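Local coordinates for protein denovo NTF2 (Synthetic construct, PDB 6W40) that is a de novo designed NTF2-like protein of no recorded function, probably meant to carry one of a set of diverse pockets, at residues M11-I16 and G110-V115; E4-R9 and V105-G110; W88-S91 and H97-D100. All blocks are in the same frame, centred on the assembly; numbering follows the deposited sequence.

Contact 1: M11-I16 and G110-V115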
ATOM      1  N   MET A  11      -5.134   5.282   3.864  1.00 45.91           N
ATOM      2  CA  MET A  11      -4.627   3.911   3.859  1.00 50.90           C
ATOM      3  C   MET A  11      -5.323   3.061   2.802  1.00 45.04           C
ATOM      4  O   MET A  11      -4.675   2.269   2.110  1.00 49.40           O
ATOM      5  CB  MET A  11      -4.796   3.282   5.242  1.00 46.98           C
ATOM      6  CG  MET A  11      -3.752   3.709   6.253  1.00 67.89           C
ATOM      7  SD  MET A  11      -2.121   3.041   5.872  1.00 85.43           S
ATOM      8  CE  MET A  11      -2.451   1.282   5.946  1.00 69.88           C
ATOM      9  N   MET A  12      -6.643   3.208   2.666  1.00 43.86           N
ATOM     10  CA  MET A  12      -7.367   2.449   1.652  1.00 50.54           C
ATOM     11  C   MET A  12      -6.915   2.814   0.244  1.00 55.92           C
ATOM     12  O   MET A  12      -6.961   1.972  -0.660  1.00 56.19           O
ATOM     13  CB  MET A  12      -8.873   2.664   1.803  1.00 44.02           C
ATOM     14  CG  MET A  12      -9.518   1.798   2.875  1.00 50.03           C
ATOM     15  SD  MET A  12     -11.285   2.095   3.074  1.00 61.55           S
ATOM     16  CE  MET A  12     -11.860   1.887   1.390  1.00 66.58           C
ATOM     17  N   GLU A  13      -6.476   4.057   0.034  1.00 50.84           N
ATOM     18  CA  GLU A  13      -5.926   4.425  -1.266  1.00 46.90           C
ATOM     19  C   GLU A  13      -4.609   3.704  -1.518  1.00 45.51           C
ATOM     20  O   GLU A  13      -4.384   3.166  -2.608  1.00 44.42           O
ATOM     21  CB  GLU A  13      -5.731   5.941  -1.357  1.00 49.29           C
ATOM     22  CG  GLU A  13      -6.952   6.781  -1.014  1.00 56.62           C
ATOM     23  CD  GLU A  13      -8.013   6.780  -2.096  1.00 56.25           C
ATOM     24  OE1 GLU A  13      -7.840   6.078  -3.114  1.00 72.81           O
ATOM     25  OE2 GLU A  13      -9.024   7.494  -1.928  1.00 59.53           O
ATOM     26  N   ILE A  14      -3.730   3.672  -0.513  1.00 40.61           N
ATOM     27  CA  ILE A  14      -2.402   3.089  -0.695  1.00 47.56           C
ATOM     28  C   ILE A  14      -2.506   1.610  -1.045  1.00 48.16           C
ATOM     29  O   ILE A  14      -1.802   1.117  -1.934  1.00 53.11           O
ATOM     30  CB  ILE A  14      -1.542   3.300   0.565  1.00 49.00           C
ATOM     31  CG1 ILE A  14      -1.644   4.743   1.058  1.00 35.80           C
ATOM     32  CG2 ILE A  14      -0.095   2.930   0.290  1.00 47.65           C
ATOM     33  CD1 ILE A  14      -1.334   5.777   0.015  1.00 48.03           C
ATOM     34  N   VAL A  15      -3.383   0.882  -0.351  1.00 46.07           N
ATOM     35  CA  VAL A  15      -3.461  -0.559  -0.557  1.00 56.46           C
ATOM     36  C   VAL A  15      -4.036  -0.883  -1.932  1.00 55.47           C
ATOM     37  O   VAL A  15      -3.638  -1.874  -2.556  1.00 58.34           O
ATOM     38  CB  VAL A  15      -4.271  -1.221   0.576  1.00 52.15           C
ATOM     39  CG1 VAL A  15      -3.612  -0.955   1.928  1.00 42.84           C
ATOM     40  CG2 VAL A  15      -5.707  -0.724   0.577  1.00 60.20           C
ATOM     41  N   ILE A  16      -4.955  -0.059  -2.441  1.00 43.44           N
ATOM     42  CA  ILE A  16      -5.555  -0.351  -3.739  1.00 46.31           C
ATOM     43  C   ILE A  16      -4.563  -0.074  -4.860  1.00 48.60           C
ATOM     44  O   ILE A  16      -4.413  -0.879  -5.787  1.00 50.48           O
ATOM     45  CB  ILE A  16      -6.859   0.445  -3.933  1.00 46.21           C
ATOM     46  CG1 ILE A  16      -7.961  -0.104  -3.027  1.00 54.67           C
ATOM     47  CG2 ILE A  16      -7.294   0.402  -5.393  1.00 57.92           C
ATOM     48  CD1 ILE A  16      -9.373   0.099  -3.566  1.00 51.29           C
ATOM     49  N   GLY A 110     -11.675  11.757   1.059  1.00 44.65           N
ATOM     50  CA  GLY A 110     -11.721  10.361   0.681  1.00 34.27           C
ATOM     51  C   GLY A 110     -11.571  10.070  -0.795  1.00 32.17           C
ATOM     52  O   GLY A 110     -11.636   8.899  -1.183  1.00 36.32           O
ATOM     53  N   LYS A 111     -11.375  11.084  -1.629  1.00 44.25           N
ATOM     54  CA  LYS A 111     -11.213  10.897  -3.060  1.00 43.65           C
ATOM     55  C   LYS A 111      -9.873  11.462  -3.508  1.00 41.65           C
ATOM     56  O   LYS A 111      -9.356  12.419  -2.922  1.00 41.47           O
ATOM     57  CB  LYS A 111     -12.354  11.562  -3.840  1.00 40.81           C
ATOM     58  CG  LYS A 111     -13.687  10.837  -3.717  1.00 46.23           C
ATOM     59  CD  LYS A 111     -13.693   9.560  -4.541  1.00 49.45           C
ATOM     60  CE  LYS A 111     -14.896   8.691  -4.220  1.00 56.57           C
ATOM     61  NZ  LYS A 111     -14.789   8.075  -2.868  1.00 59.07           N
ATOM     62  N   ILE A 112      -9.312  10.853  -4.548  1.00 42.63           N
ATOM     63  CA  ILE A 112      -8.043  11.314  -5.104  1.00 37.63           C
ATOM     64  C   ILE A 112      -8.311  12.602  -5.878  1.00 38.27           C
ATOM     65  O   ILE A 112      -8.991  12.589  -6.906  1.00 34.46           O
ATOM     66  CB  ILE A 112      -7.396  10.251  -5.996  1.00 44.16           C
ATOM     67  CG1 ILE A 112      -7.152   8.963  -5.206  1.00 32.14           C
ATOM     68  CG2 ILE A 112      -6.093  10.772  -6.570  1.00 34.44           C
ATOM     69  CD1 ILE A 112      -6.547   7.847  -6.032  1.00 33.52           C
ATOM     70  N   LYS A 113      -7.778  13.717  -5.378  1.00 37.51           N
ATOM     71  CA  LYS A 113      -7.990  15.021  -5.994  1.00 28.51           C
ATOM     72  C   LYS A 113      -6.888  15.398  -6.973  1.00 35.73           C
ATOM     73  O   LYS A 113      -7.147  16.143  -7.926  1.00 41.78           O
ATOM     74  CB  LYS A 113      -8.109  16.101  -4.912  1.00 33.50           C
ATOM     75  CG  LYS A 113      -8.344  17.512  -5.444  1.00 38.89           C
ATOM     76  CD  LYS A 113      -9.603  17.590  -6.299  1.00 40.03           C
ATOM     77  CE  LYS A 113      -9.721  18.943  -6.989  1.00 42.35           C
ATOM     78  NZ  LYS A 113      -8.615  19.176  -7.959  1.00 40.31           N
ATOM     79  N   LYS A 114      -5.667  14.903  -6.775  1.00 35.45           N
ATOM     80  CA  LYS A 114      -4.569  15.247  -7.667  1.00 42.19           C
ATOM     81  C   LYS A 114      -3.568  14.101  -7.724  1.00 37.33           C
ATOM     82  O   LYS A 114      -3.240  13.500  -6.699  1.00 32.68           O
ATOM     83  CB  LYS A 114      -3.873  16.535  -7.215  1.00 39.94           C
ATOM     84  CG  LYS A 114      -2.810  17.036  -8.175  1.00 41.54           C
ATOM     85  CD  LYS A 114      -2.208  18.341  -7.689  1.00 52.00           C
ATOM     86  CE  LYS A 114      -1.209  18.884  -8.690  1.00 63.63           C
ATOM     87  NZ  LYS A 114      -0.606  20.165  -8.232  1.00 81.95           N
ATOM     88  N   VAL A 115      -3.094  13.808  -8.934  1.00 36.77           N
ATOM     89  CA  VAL A 115      -2.041  12.826  -9.164  1.00 36.77           C
ATOM     90  C   VAL A 115      -0.944  13.493  -9.980  1.00 30.36           C
ATOM     91  O   VAL A 115      -1.228  14.148 -10.988  1.00 33.93           O
ATOM     92  CB  VAL A 115      -2.559  11.575  -9.899  1.00 35.42           C
ATOM     93  CG1 VAL A 115      -1.419  10.597 -10.153  1.00 26.13           C
ATOM     94  CG2 VAL A 115      -3.666  10.908  -9.108  1.00 29.62           C
TER

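Contact 2: E4-R9 and V105-G110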
ATOM      1  N   GLU A   4      -9.313  10.929  11.906  1.00 60.02           N
ATOM      2  CA  GLU A   4      -9.092   9.498  11.723  1.00 53.89           C
ATOM      3  C   GLU A   4      -9.769   8.995  10.457  1.00 44.73           C
ATOM      4  O   GLU A   4      -9.231   8.127   9.760  1.00 42.79           O
ATOM      5  CB  GLU A   4      -9.590   8.719  12.939  1.00 42.21           C
ATOM      6  CG  GLU A   4      -8.938   7.350  13.083  1.00 52.95           C
ATOM      7  CD  GLU A   4      -9.753   6.391  13.930  1.00 55.82           C
ATOM      8  OE1 GLU A   4     -10.203   5.358  13.389  1.00 42.84           O
ATOM      9  OE2 GLU A   4      -9.947   6.670  15.132  1.00 62.50           O
ATOM     10  N   GLU A   5     -10.954   9.527  10.144  1.00 54.16           N
ATOM     11  CA  GLU A   5     -11.635   9.155   8.908  1.00 48.17           C
ATOM     12  C   GLU A   5     -10.762   9.451   7.695  1.00 45.71           C
ATOM     13  O   GLU A   5     -10.614   8.610   6.800  1.00 44.79           O
ATOM     14  CB  GLU A   5     -12.969   9.893   8.806  1.00 54.98           C
ATOM     15  CG  GLU A   5     -13.710   9.667   7.500  1.00 51.35           C
ATOM     16  CD  GLU A   5     -14.084   8.214   7.289  1.00 73.17           C
ATOM     17  OE1 GLU A   5     -14.226   7.799   6.120  1.00 71.40           O
ATOM     18  OE2 GLU A   5     -14.232   7.485   8.293  1.00 77.31           O
ATOM     19  N   LYS A   6     -10.168  10.646   7.656  1.00 46.83           N
ATOM     20  CA  LYS A   6      -9.260  10.995   6.568  1.00 49.59           C
ATOM     21  C   LYS A   6      -8.088  10.025   6.496  1.00 48.04           C
ATOM     22  O   LYS A   6      -7.645   9.654   5.402  1.00 44.50           O
ATOM     23  CB  LYS A   6      -8.768  12.433   6.751  1.00 43.95           C
ATOM     24  CG  LYS A   6      -7.565  12.809   5.904  1.00 54.25           C
ATOM     25  CD  LYS A   6      -7.869  12.731   4.420  1.00 53.54           C
ATOM     26  CE  LYS A   6      -6.652  13.109   3.604  1.00 51.36           C
ATOM     27  NZ  LYS A   6      -5.436  12.388   4.073  1.00 53.60           N
ATOM     28  N   HIS A   7      -7.584   9.588   7.651  0.76 40.91           N
ATOM     29  CA  HIS A   7      -6.452   8.671   7.657  0.76 47.94           C
ATOM     30  C   HIS A   7      -6.866   7.277   7.204  0.76 44.81           C
ATOM     31  O   HIS A   7      -6.106   6.596   6.503  0.76 34.62           O
ATOM     32  CB  HIS A   7      -5.824   8.621   9.046  0.76 43.81           C
ATOM     33  CG  HIS A   7      -4.334   8.508   9.021  0.76 56.89           C
ATOM     34  ND1 HIS A   7      -3.539   9.376   8.303  0.76 55.45           N
ATOM     35  CD2 HIS A   7      -3.493   7.631   9.616  0.76 71.56           C
ATOM     36  CE1 HIS A   7      -2.271   9.040   8.460  0.76 66.26           C
ATOM     37  NE2 HIS A   7      -2.216   7.985   9.253  0.76 74.68           N
ATOM     38  N   LEU A   8      -8.060   6.832   7.601  1.00 38.74           N
ATOM     39  CA  LEU A   8      -8.584   5.566   7.098  1.00 43.30           C
ATOM     40  C   LEU A   8      -8.714   5.594   5.583  1.00 45.32           C
ATOM     41  O   LEU A   8      -8.455   4.589   4.908  1.00 47.43           O
ATOM     42  CB  LEU A   8      -9.940   5.266   7.736  1.00 40.76           C
ATOM     43  CG  LEU A   8     -10.006   4.394   8.991  1.00 41.63           C
ATOM     44  CD1 LEU A   8      -9.202   4.992  10.130  1.00 45.62           C
ATOM     45  CD2 LEU A   8     -11.455   4.214   9.398  1.00 40.22           C
ATOM     46  N   ARG A   9      -9.120   6.738   5.031  1.00 48.17           N
ATOM     47  CA  ARG A   9      -9.254   6.859   3.584  1.00 41.11           C
ATOM     48  C   ARG A   9      -7.896   6.817   2.897  1.00 46.53           C
ATOM     49  O   ARG A   9      -7.742   6.166   1.859  1.00 46.88           O
ATOM     50  CB  ARG A   9     -10.004   8.145   3.239  1.00 50.15           C
ATOM     51  CG  ARG A   9     -11.515   8.033   3.384  1.00 42.26           C
ATOM     52  CD  ARG A   9     -12.108   9.212   4.143  1.00 55.86           C
ATOM     53  NE  ARG A   9     -11.410  10.466   3.877  1.00 59.72           N
ATOM     54  CZ  ARG A   9     -11.816  11.652   4.318  1.00 68.84           C
ATOM     55  NH1 ARG A   9     -12.922  11.746   5.045  1.00 65.81           N
ATOM     56  NH2 ARG A   9     -11.120  12.743   4.032  1.00 68.84           N
ATOM     57  N   VAL A 105       0.212  11.690  -4.762  1.00 33.94           N
ATOM     58  CA  VAL A 105      -1.236  11.523  -4.732  1.00 33.59           C
ATOM     59  C   VAL A 105      -1.787  12.373  -3.599  1.00 33.05           C
ATOM     60  O   VAL A 105      -1.380  12.214  -2.442  1.00 37.81           O
ATOM     61  CB  VAL A 105      -1.638  10.052  -4.553  1.00 44.43           C
ATOM     62  CG1 VAL A 105      -3.151   9.927  -4.431  1.00 43.03           C
ATOM     63  CG2 VAL A 105      -1.113   9.218  -5.712  1.00 26.26           C
ATOM     64  N   ILE A 106      -2.712  13.270  -3.930  1.00 34.68           N
ATOM     65  CA  ILE A 106      -3.361  14.140  -2.957  1.00 28.76           C
ATOM     66  C   ILE A 106      -4.778  13.630  -2.748  1.00 36.63           C
ATOM     67  O   ILE A 106      -5.546  13.494  -3.709  1.00 32.72           O
ATOM     68  CB  ILE A 106      -3.362  15.605  -3.418  1.00 39.04           C
ATOM     69  CG1 ILE A 106      -1.927  16.095  -3.627  1.00 36.31           C
ATOM     70  CG2 ILE A 106      -4.089  16.480  -2.410  1.00 37.57           C
ATOM     71  CD1 ILE A 106      -1.833  17.537  -4.071  1.00 46.20           C
ATOM     72  N   VAL A 107      -5.126  13.348  -1.496  1.00 35.30           N
ATOM     73  CA  VAL A 107      -6.428  12.797  -1.140  1.00 35.04           C
ATOM     74  C   VAL A 107      -7.223  13.879  -0.424  1.00 37.59           C
ATOM     75  O   VAL A 107      -6.773  14.422   0.594  1.00 45.36           O
ATOM     76  CB  VAL A 107      -6.290  11.539  -0.269  1.00 37.34           C
ATOM     77  CG1 VAL A 107      -7.660  11.030   0.149  1.00 32.43           C
ATOM     78  CG2 VAL A 107      -5.523  10.463  -1.021  1.00 31.04           C
ATOM     79  N   VAL A 108      -8.399  14.197  -0.959  1.00 33.36           N
ATOM     80  CA  VAL A 108      -9.290  15.201  -0.388  1.00 33.09           C
ATOM     81  C   VAL A 108     -10.669  14.577  -0.234  1.00 36.63           C
ATOM     82  O   VAL A 108     -11.267  14.138  -1.225  1.00 33.87           O
ATOM     83  CB  VAL A 108      -9.368  16.471  -1.253  1.00 36.08           C
ATOM     84  CG1 VAL A 108     -10.399  17.434  -0.681  1.00 36.05           C
ATOM     85  CG2 VAL A 108      -8.007  17.138  -1.346  1.00 32.78           C
ATOM     86  N   ASP A 109     -11.168  14.539   1.003  1.00 44.86           N
ATOM     87  CA  ASP A 109     -12.503  14.021   1.313  1.00 48.69           C
ATOM     88  C   ASP A 109     -12.679  12.592   0.796  1.00 44.82           C
ATOM     89  O   ASP A 109     -13.684  12.245   0.172  1.00 45.20           O
ATOM     90  CB  ASP A 109     -13.590  14.954   0.768  1.00 54.26           C
ATOM     91  CG  ASP A 109     -14.969  14.632   1.314  1.00 54.73           C
ATOM     92  OD1 ASP A 109     -15.810  14.119   0.548  1.00 70.17           O
ATOM     93  OD2 ASP A 109     -15.204  14.873   2.517  1.00 68.46           O
ATOM     94  N   GLY A 110     -11.675  11.757   1.059  1.00 44.65           N
ATOM     95  CA  GLY A 110     -11.721  10.361   0.681  1.00 34.27           C
ATOM     96  C   GLY A 110     -11.571  10.070  -0.795  1.00 32.17           C
ATOM     97  O   GLY A 110     -11.636   8.899  -1.183  1.00 36.32           O
TER

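Contact 3: W88-S91 and H97-D100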
ATOM      1  N   TRP A  88       8.971   0.800 -12.130  1.00 59.02           N
ATOM      2  CA  TRP A  88       7.832   0.130 -12.747  1.00 50.94           C
ATOM      3  C   TRP A  88       7.937  -1.382 -12.598  1.00 50.52           C
ATOM      4  O   TRP A  88       9.020  -1.962 -12.708  1.00 54.01           O
ATOM      5  CB  TRP A  88       7.722   0.486 -14.232  1.00 52.90           C
ATOM      6  CG  TRP A  88       7.219   1.873 -14.537  1.00 51.89           C
ATOM      7  CD1 TRP A  88       7.778   2.768 -15.400  1.00 48.79           C
ATOM      8  CD2 TRP A  88       6.053   2.513 -13.996  1.00 46.42           C
ATOM      9  NE1 TRP A  88       7.039   3.924 -15.430  1.00 50.21           N
ATOM     10  CE2 TRP A  88       5.976   3.795 -14.576  1.00 51.22           C
ATOM     11  CE3 TRP A  88       5.072   2.130 -13.077  1.00 59.13           C
ATOM     12  CZ2 TRP A  88       4.957   4.694 -14.268  1.00 47.54           C
ATOM     13  CZ3 TRP A  88       4.062   3.025 -12.773  1.00 63.46           C
ATOM     14  CH2 TRP A  88       4.013   4.291 -13.367  1.00 49.33           C
ATOM     15  N   GLU A  89       6.796  -2.017 -12.340  1.00 60.04           N
ATOM     16  CA  GLU A  89       6.664  -3.471 -12.405  1.00 57.26           C
ATOM     17  C   GLU A  89       5.919  -3.777 -13.699  1.00 46.71           C
ATOM     18  O   GLU A  89       4.689  -3.778 -13.748  1.00 56.75           O
ATOM     19  CB  GLU A  89       5.935  -4.022 -11.185  1.00 54.98           C
ATOM     20  CG  GLU A  89       5.682  -5.522 -11.247  1.00 64.62           C
ATOM     21  CD  GLU A  89       4.778  -6.010 -10.134  1.00 72.67           C
ATOM     22  OE1 GLU A  89       4.781  -5.390  -9.049  1.00 77.23           O
ATOM     23  OE2 GLU A  89       4.060  -7.010 -10.345  1.00 65.64           O
ATOM     24  N   THR A  90       6.677  -4.024 -14.760  1.00 48.67           N
ATOM     25  CA  THR A  90       6.102  -4.208 -16.080  1.00 55.67           C
ATOM     26  C   THR A  90       5.863  -5.687 -16.369  1.00 62.44           C
ATOM     27  O   THR A  90       6.329  -6.576 -15.653  1.00 60.12           O
ATOM     28  CB  THR A  90       7.011  -3.600 -17.147  1.00 51.38           C
ATOM     29  OG1 THR A  90       8.231  -4.348 -17.213  1.00 46.35           O
ATOM     30  CG2 THR A  90       7.330  -2.154 -16.804  1.00 47.66           C
ATOM     31  N   SER A  91       5.118  -5.942 -17.442  1.00 56.29           N
ATOM     32  CA  SER A  91       4.850  -7.298 -17.897  1.00 57.75           C
ATOM     33  C   SER A  91       5.852  -7.777 -18.940  1.00 62.03           C
ATOM     34  O   SER A  91       5.694  -8.885 -19.463  1.00 67.74           O
ATOM     35  CB  SER A  91       3.428  -7.394 -18.463  1.00 54.56           C
ATOM     36  OG  SER A  91       3.271  -6.564 -19.600  1.00 60.59           O
ATOM     37  N   HIS A  97      11.904  -1.848 -19.511  1.00 55.06           N
ATOM     38  CA  HIS A  97      11.004  -0.710 -19.366  1.00 55.47           C
ATOM     39  C   HIS A  97      10.659  -0.446 -17.906  1.00 60.12           C
ATOM     40  O   HIS A  97       9.581   0.070 -17.600  1.00 58.73           O
ATOM     41  CB  HIS A  97       9.728  -0.918 -20.183  1.00 59.90           C
ATOM     42  CG  HIS A  97       9.970  -1.052 -21.654  1.00 61.44           C
ATOM     43  ND1 HIS A  97      10.489  -2.196 -22.220  1.00 70.11           N
ATOM     44  CD2 HIS A  97       9.772  -0.183 -22.672  1.00 58.87           C
ATOM     45  CE1 HIS A  97      10.595  -2.028 -23.527  1.00 67.49           C
ATOM     46  NE2 HIS A  97      10.168  -0.814 -23.826  1.00 69.08           N
ATOM     47  N   ASP A  98      11.564  -0.788 -16.992  1.00 53.46           N
ATOM     48  CA  ASP A  98      11.363  -0.521 -15.568  1.00 58.35           C
ATOM     49  C   ASP A  98      12.020   0.812 -15.208  1.00 66.90           C
ATOM     50  O   ASP A  98      13.012   0.886 -14.485  1.00 71.12           O
ATOM     51  CB  ASP A  98      11.921  -1.661 -14.725  1.00 68.35           C
ATOM     52  CG  ASP A  98      11.258  -2.991 -15.023  1.00 65.55           C
ATOM     53  OD1 ASP A  98      10.101  -2.993 -15.487  1.00 67.54           O
ATOM     54  OD2 ASP A  98      11.896  -4.038 -14.784  1.00 78.33           O
ATOM     55  N   GLU A  99      11.447   1.887 -15.737  1.00 54.43           N
ATOM     56  CA  GLU A  99      12.000   3.211 -15.494  1.00 58.39           C
ATOM     57  C   GLU A  99      11.620   3.709 -14.104  1.00 56.25           C
ATOM     58  O   GLU A  99      10.580   3.341 -13.549  1.00 58.96           O
ATOM     59  CB  GLU A  99      11.523   4.198 -16.560  1.00 53.12           C
ATOM     60  CG  GLU A  99      12.082   3.914 -17.947  1.00 54.62           C
ATOM     61  CD  GLU A  99      11.378   4.703 -19.030  1.00 63.26           C
ATOM     62  OE1 GLU A  99      10.343   5.331 -18.726  1.00 64.46           O
ATOM     63  OE2 GLU A  99      11.858   4.695 -20.184  1.00 72.12           O
ATOM     64  N   ASP A 100      12.489   4.543 -13.538  1.00 45.94           N
ATOM     65  CA  ASP A 100      12.226   5.130 -12.232  1.00 49.43           C
ATOM     66  C   ASP A 100      11.071   6.119 -12.321  1.00 53.74           C
ATOM     67  O   ASP A 100      10.946   6.867 -13.295  1.00 56.33           O
ATOM     68  CB  ASP A 100      13.475   5.827 -11.697  1.00 59.07           C
ATOM     69  CG  ASP A 100      14.614   4.862 -11.426  1.00 67.86           C
ATOM     70  OD1 ASP A 100      14.498   3.676 -11.802  1.00 65.22           O
ATOM     71  OD2 ASP A 100      15.623   5.289 -10.827  1.00 72.14           O
TER
HETATM   72  O   HOH W   1      10.505  -3.820 -17.932  1.00 47.81           O

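Contact 1: M11-I16 and G110-V115
The flat carboxylate of Glu-13 carries the whole helix side of this contact. Over one of its faces lies the side chain of Ile-112, whose CG1 sits 3.9 Å from Glu-13 CD, displaced toward the OE1 side. At the other oxygen the approach is different: Gly-110 O comes up beyond the end of the group, not over a face, and stands 3.1 Å from Glu-13 OE2. Both oxygens are acceptors, so no hydrogen bond joins them. Two such atoms this close would tend to raise the affinity of the carboxylate for a proton; Lys-111 NZ, 5.9 Å from Glu-13 OE2, is not in contact and may offset this only in part.

The contact places helix 2-18 against strand 111-119, the helix-on-curved-sheet packing of the NTF2-like fold. That strand is not regular: a classic beta bulge sets Lys-113 and Lys-114 together opposite the single residue Ile-106, just past the residue that meets the helix.

A bend at chi2 (-75°) turns the carboxylate of Glu-13 aside from the direct path of its chain. Ile-112 instead runs straight at its second torsion (178°), which brings CD1 to 3.6 Å from Glu-13 OE1 as the two side chains run past one another, pointing opposite ways. Met-30 of helix 27-30 and Val-107 of strand 100-108 also touch Glu-13, while Phe-27 packs on Ile-112. Elsewhere on the helix, Met-11 packs on Glu-13 of the second subunit and Val-15 on its Met-20.

Contact 2: E4-R9 and V105-G110
Arg-9 lies along Gly-110 for nearly its whole length, with CB, CG, CD and NE all close to the glycine. Its CG is 3.6 Å from Gly-110 CA, and from there the chain bends twice, at chi2 (133°, away from a staggered value) and again at chi3 (35°), folding the guanidinium back across the turn. One face of that group rests against its own helix, with Lys-6 CA 3.3 Å above the plane. The opposite face meets the peptide between Asp-109 and Gly-110, with Asp-109 C 3.5 Å above the plane and Gly-110 N beside it. Lys-6 CA and Asp-109 C are both offset toward the rim.

No hydrogen bond crosses here; the fit is one of shape. Arg-9 NE and Gly-110 N, 3.1 Å apart, are both donors, and the carboxylate of Asp-109 stops short of the guanidinium, with OD2 4.6 Å from Arg-9 NH1. Positive phi angles at Asp-109 and Gly-110 are those of a two-residue type I' turn, and a side chain at Gly-110 would press on Arg-9 CD. Were Arg-9 cut back to an alanine, the Asp-109 and Gly-110 backbone would probably lose its cover and a gap open between helix and turn.

Lys-6 makes the second point of touch. Its CG is trans to the backbone N (chi1 165°), and bends at chi2 and chi4 carry CE to 3.3 Å from Val-107 O, while NZ goes on to a salt bridge with Asp-10. Val-107 CG1 is 4.2 Å from the same Lys-6 CE.

Helix 2-18 thus passes beside the hairpin of strands 100-108 and 111-119 at its turn, while its Glu-4 makes a salt bridge with Lys-76 of the second subunit.

Contact 3: W88-S91 and H97-D100
Trp-88 and Glu-99 form the close-packed half of this contact. Trp-88 N gives a weak hydrogen bond to Glu-99 O (3.3 Å, 155° at the hydrogen), and the indole meets the same carbonyl obliquely, with CD1 3.4 Å from Glu-99 O. The ring is buried: Trp-65, Val-67, Ile-70 and Ile-119 also touch it, and Glu-99 OE1 is hydrogen-bonded to NE1 of Trp-65.

Two residues further along the strand the contact becomes polar and wetter. Thr-90 holds its methyl anti to the carbonyl carbon, where CG2 meets His-97 O at 3.3 Å, while its hydroxyl oxygen OG1 (chi1 67°) lies 2.9 Å from Asp-98 OD1. A water sits between the segments, accepting from His-97 N at 2.9 Å and giving a weak bond to Asp-98 OD1; its approach to Thr-90 OG1 is so short that its exact place is doubtful.

Strands 81-90 and 100-108 pair antiparallel, and here, at the loop end of their hairpin, regular pairing gives way to side-chain and water contacts.

Asp-98 OD1 also sits 3.2 Å from Trp-88 O, an acceptor like itself, so the two acceptors would probably repel each other, an effect the weak bond from the water may ease.

In the fold
Contacts 1 and 2 are neighbours, their centres about 7 Å apart. Both use helix 2-18, share Gly-110 and take up successive strands of one hairpin, 100-108 and 111-119; along the chain their segments alternate, helix pieces first and hairpin pieces nearly a hundred residues later. Contact 3 falls between these in sequence and lies across the chain's centre, its centre about 21 Å from that of contact 1 and 28 Å from that of contact 2. The same mixed sheet links all three, for strand 81-90 pairs with 100-108. At one end of the strands the hairpin turn meets the N-terminal helix, near the second subunit; toward the other, the loop after strand 81-90 folds back on it.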